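Local coordinates for protein extracellular endo-alpha-(1->5)-L-arabinanase 1 (Bacillus subtilis, PDB 1UV4) that cleaves internal alpha-1,5-arabinofuranosyl linkages of linear and branched plant arabinan as a secreted, calcium-binding family 43 glycoside hydrolase, at residues N193-L198 / R219-T224. Sequence-based numbering, arbitrary orientation.
Sequences NGYYYL and RSKSIT
With chi1 at 75°, Arg219 places CG between its backbone N and carbonyl carbon and then runs extended to NE, carrying CD across one face of the Tyr195 ring; in Lys221 a bend at chi2 (-71°) turns the chain back over the opposite face. On the arginine side, Arg219 CD stands 3.8 Å from the Tyr195 ring centroid as a CH-pi contact, and the guanidinium lies almost flat on the ring, planes 7° apart, shifted toward the hydroxyl end: CZ of Arg219 is 3.6 Å from CZ of Tyr195. On the lysine side, Lys221 NZ is 3.6 Å from the Tyr195 ring centroid, a cation-pi contact. Lys221 NZ also donates a long hydrogen bond (3.3 Å) to Gly194 O, from well above the carbonyl plane rather than along a lone pair; a water bridges this oxygen to Lys221 O. The aromatic ring thus lies between the two cationic groups and holds both chains in place.

Tyr196 and Ser220 point to the face of the sheet opposite that of Tyr197 and Arg219. The Tyr196 ring receives CB of Ile223 squarely over its centre, 3.7 Å from the centroid, while Lys221 O meets the ring edge 3.4 Å from Tyr196 CD2. The Tyr196 hydroxyl bonds to the backbone N of Lys140. Tyr197 OH and Arg219 NH1 both reach Gly289 O, so one carbonyl helps fix both side chains.

Reciprocal backbone bonds, Tyr196 N to Ser220 O and Ser220 N to Tyr196 O (both 2.8 Å), define a hydrogen-bonded antiparallel pair; Tyr197 and Arg219 form the adjacent non-hydrogen-bonded one. This is the open end of the hairpin of strands 195-203 and 212-220, the two central strands of a four-stranded antiparallel blade in the five-bladed beta-propeller of family 43.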
loop_
_atom_site.group_PDB
_atom_site.type_symbol
_atom_site.label_atom_id
_atom_site.label_comp_id
_atom_site.label_asym_id
_atom_site.label_seq_id
_atom_site.Cartn_x
_atom_site.Cartn_y
_atom_site.Cartn_z
ATOM N N ASN A 193 8.658 3.391 -18.734
ATOM C CA ASN A 193 9.741 4.016 -19.522
ATOM C C ASN A 193 11.141 3.566 -19.138
ATOM O O ASN A 193 12.097 4.363 -19.056
ATOM C CB ASN A 193 9.688 5.528 -19.394
ATOM C CG ASN A 193 8.335 6.088 -19.701
ATOM O OD1 ASN A 193 7.686 5.699 -20.685
ATOM N ND2 ASN A 193 7.886 7.025 -18.864
ATOM N N GLY A 194 11.279 2.276 -18.938
ATOM C CA GLY A 194 12.589 1.717 -18.760
ATOM C C GLY A 194 13.109 1.817 -17.357
ATOM O O GLY A 194 14.223 1.368 -17.137
ATOM N N TYR A 195 12.311 2.356 -16.426
ATOM C CA TYR A 195 12.686 2.403 -15.014
ATOM C C TYR A 195 11.653 1.801 -14.095
ATOM O O TYR A 195 10.453 1.901 -14.333
ATOM C CB TYR A 195 12.911 3.840 -14.500
ATOM C CG TYR A 195 14.189 4.535 -14.928
ATOM C CD1 TYR A 195 15.373 4.326 -14.241
ATOM C CD2 TYR A 195 14.182 5.425 -15.993
ATOM C CE1 TYR A 195 16.533 4.970 -14.621
ATOM C CE2 TYR A 195 15.339 6.059 -16.389
ATOM C CZ TYR A 195 16.496 5.835 -15.683
ATOM O OH TYR A 195 17.650 6.481 -16.086
ATOM N N TYR A 196 12.162 1.215 -13.031
ATOM C CA TYR A 196 11.351 0.898 -11.861
ATOM C C TYR A 196 11.262 2.128 -10.976
ATOM O O TYR A 196 12.256 2.797 -10.711
ATOM C CB TYR A 196 11.929 -0.295 -11.108
ATOM C CG TYR A 196 11.869 -1.558 -11.946
ATOM C CD1 TYR A 196 10.708 -2.317 -12.034
ATOM C CD2 TYR A 196 12.972 -1.979 -12.665
ATOM C CE1 TYR A 196 10.634 -3.480 -12.799
ATOM C CE2 TYR A 196 12.917 -3.132 -13.441
ATOM C CZ TYR A 196 11.746 -3.895 -13.503
ATOM O OH TYR A 196 11.704 -5.049 -14.263
ATOM N N TYR A 197 10.049 2.446 -10.543
ATOM C CA TYR A 197 9.797 3.541 -9.615
ATOM C C TYR A 197 9.219 3.034 -8.328
ATOM O O TYR A 197 8.253 2.260 -8.358
ATOM C CB TYR A 197 8.838 4.585 -10.205
ATOM C CG TYR A 197 9.412 5.307 -11.401
ATOM C CD1 TYR A 197 10.183 6.473 -11.259
ATOM C CD2 TYR A 197 9.219 4.802 -12.689
ATOM C CE1 TYR A 197 10.735 7.106 -12.363
ATOM C CE2 TYR A 197 9.796 5.441 -13.822
ATOM C CZ TYR A 197 10.535 6.594 -13.654
ATOM O OH TYR A 197 11.086 7.236 -14.745
ATOM N N LEU A 198 9.799 3.456 -7.220
ATOM C CA LEU A 198 9.317 3.142 -5.874
ATOM C C LEU A 198 8.850 4.434 -5.202
ATOM O O LEU A 198 9.598 5.401 -5.138
ATOM C CB LEU A 198 10.406 2.532 -5.047
ATOM C CG LEU A 198 10.051 2.243 -3.590
ATOM C CD1 LEU A 198 8.964 1.189 -3.439
ATOM C CD2 LEU A 198 11.310 1.786 -2.851
ATOM N N ARG A 219 14.018 5.937 -8.327
ATOM C CA ARG A 219 13.952 5.065 -9.523
ATOM C C ARG A 219 15.198 4.185 -9.643
ATOM O O ARG A 219 16.298 4.577 -9.208
ATOM C CB ARG A 219 13.758 5.869 -10.809
ATOM C CG ARG A 219 14.984 6.618 -11.329
ATOM C CD ARG A 219 14.717 7.563 -12.470
ATOM N NE ARG A 219 15.971 8.145 -12.978
ATOM C CZ ARG A 219 16.039 9.014 -13.984
ATOM N NH1 ARG A 219 14.943 9.404 -14.618
ATOM N NH2 ARG A 219 17.206 9.477 -14.359
ATOM N N SER A 220 15.060 3.101 -10.384
ATOM C CA SER A 220 16.127 2.143 -10.526
ATOM C C SER A 220 15.978 1.388 -11.852
ATOM O O SER A 220 14.890 1.071 -12.261
ATOM C CB SER A 220 16.106 1.169 -9.373
ATOM O OG SER A 220 17.118 0.185 -9.545
ATOM N N LYS A 221 17.068 1.072 -12.515
ATOM C CA LYS A 221 16.988 0.267 -13.719
ATOM C C LYS A 221 16.619 -1.196 -13.386
ATOM O O LYS A 221 16.046 -1.894 -14.219
ATOM C CB LYS A 221 18.297 0.361 -14.534
ATOM C CG LYS A 221 18.490 1.694 -15.228
ATOM C CD LYS A 221 17.486 1.860 -16.413
ATOM C CE LYS A 221 17.816 3.014 -17.352
ATOM N NZ LYS A 221 16.611 3.351 -18.175
ATOM N N SER A 222 16.963 -1.657 -12.190
ATOM C CA SER A 222 16.602 -3.003 -11.792
ATOM C C SER A 222 15.592 -2.969 -10.656
ATOM O O SER A 222 15.551 -2.037 -9.835
ATOM C CB SER A 222 17.837 -3.799 -11.419
ATOM O OG SER A 222 18.341 -3.352 -10.211
ATOM N N ILE A 223 14.755 -3.987 -10.601
ATOM C CA ILE A 223 13.676 -3.966 -9.628
ATOM C C ILE A 223 14.203 -4.056 -8.208
ATOM O O ILE A 223 13.578 -3.555 -7.259
ATOM C CB ILE A 223 12.585 -5.016 -9.961
ATOM C CG1 ILE A 223 11.279 -4.707 -9.206
ATOM C CG2 ILE A 223 13.066 -6.420 -9.676
ATOM C CD1 ILE A 223 10.094 -5.580 -9.565
ATOM N N THR A 224 15.381 -4.655 -8.067
ATOM C CA THR A 224 15.978 -4.826 -6.761
ATOM C C THR A 224 16.834 -3.663 -6.313
ATOM O O THR A 224 17.398 -3.703 -5.195
ATOM C CB THR A 224 16.745 -6.144 -6.678
ATOM O OG1 THR A 224 17.624 -6.300 -7.799
ATOM C CG2 THR A 224 15.798 -7.343 -6.731
HETATM O O HOH W 1 15.182 -1.160 -16.557
#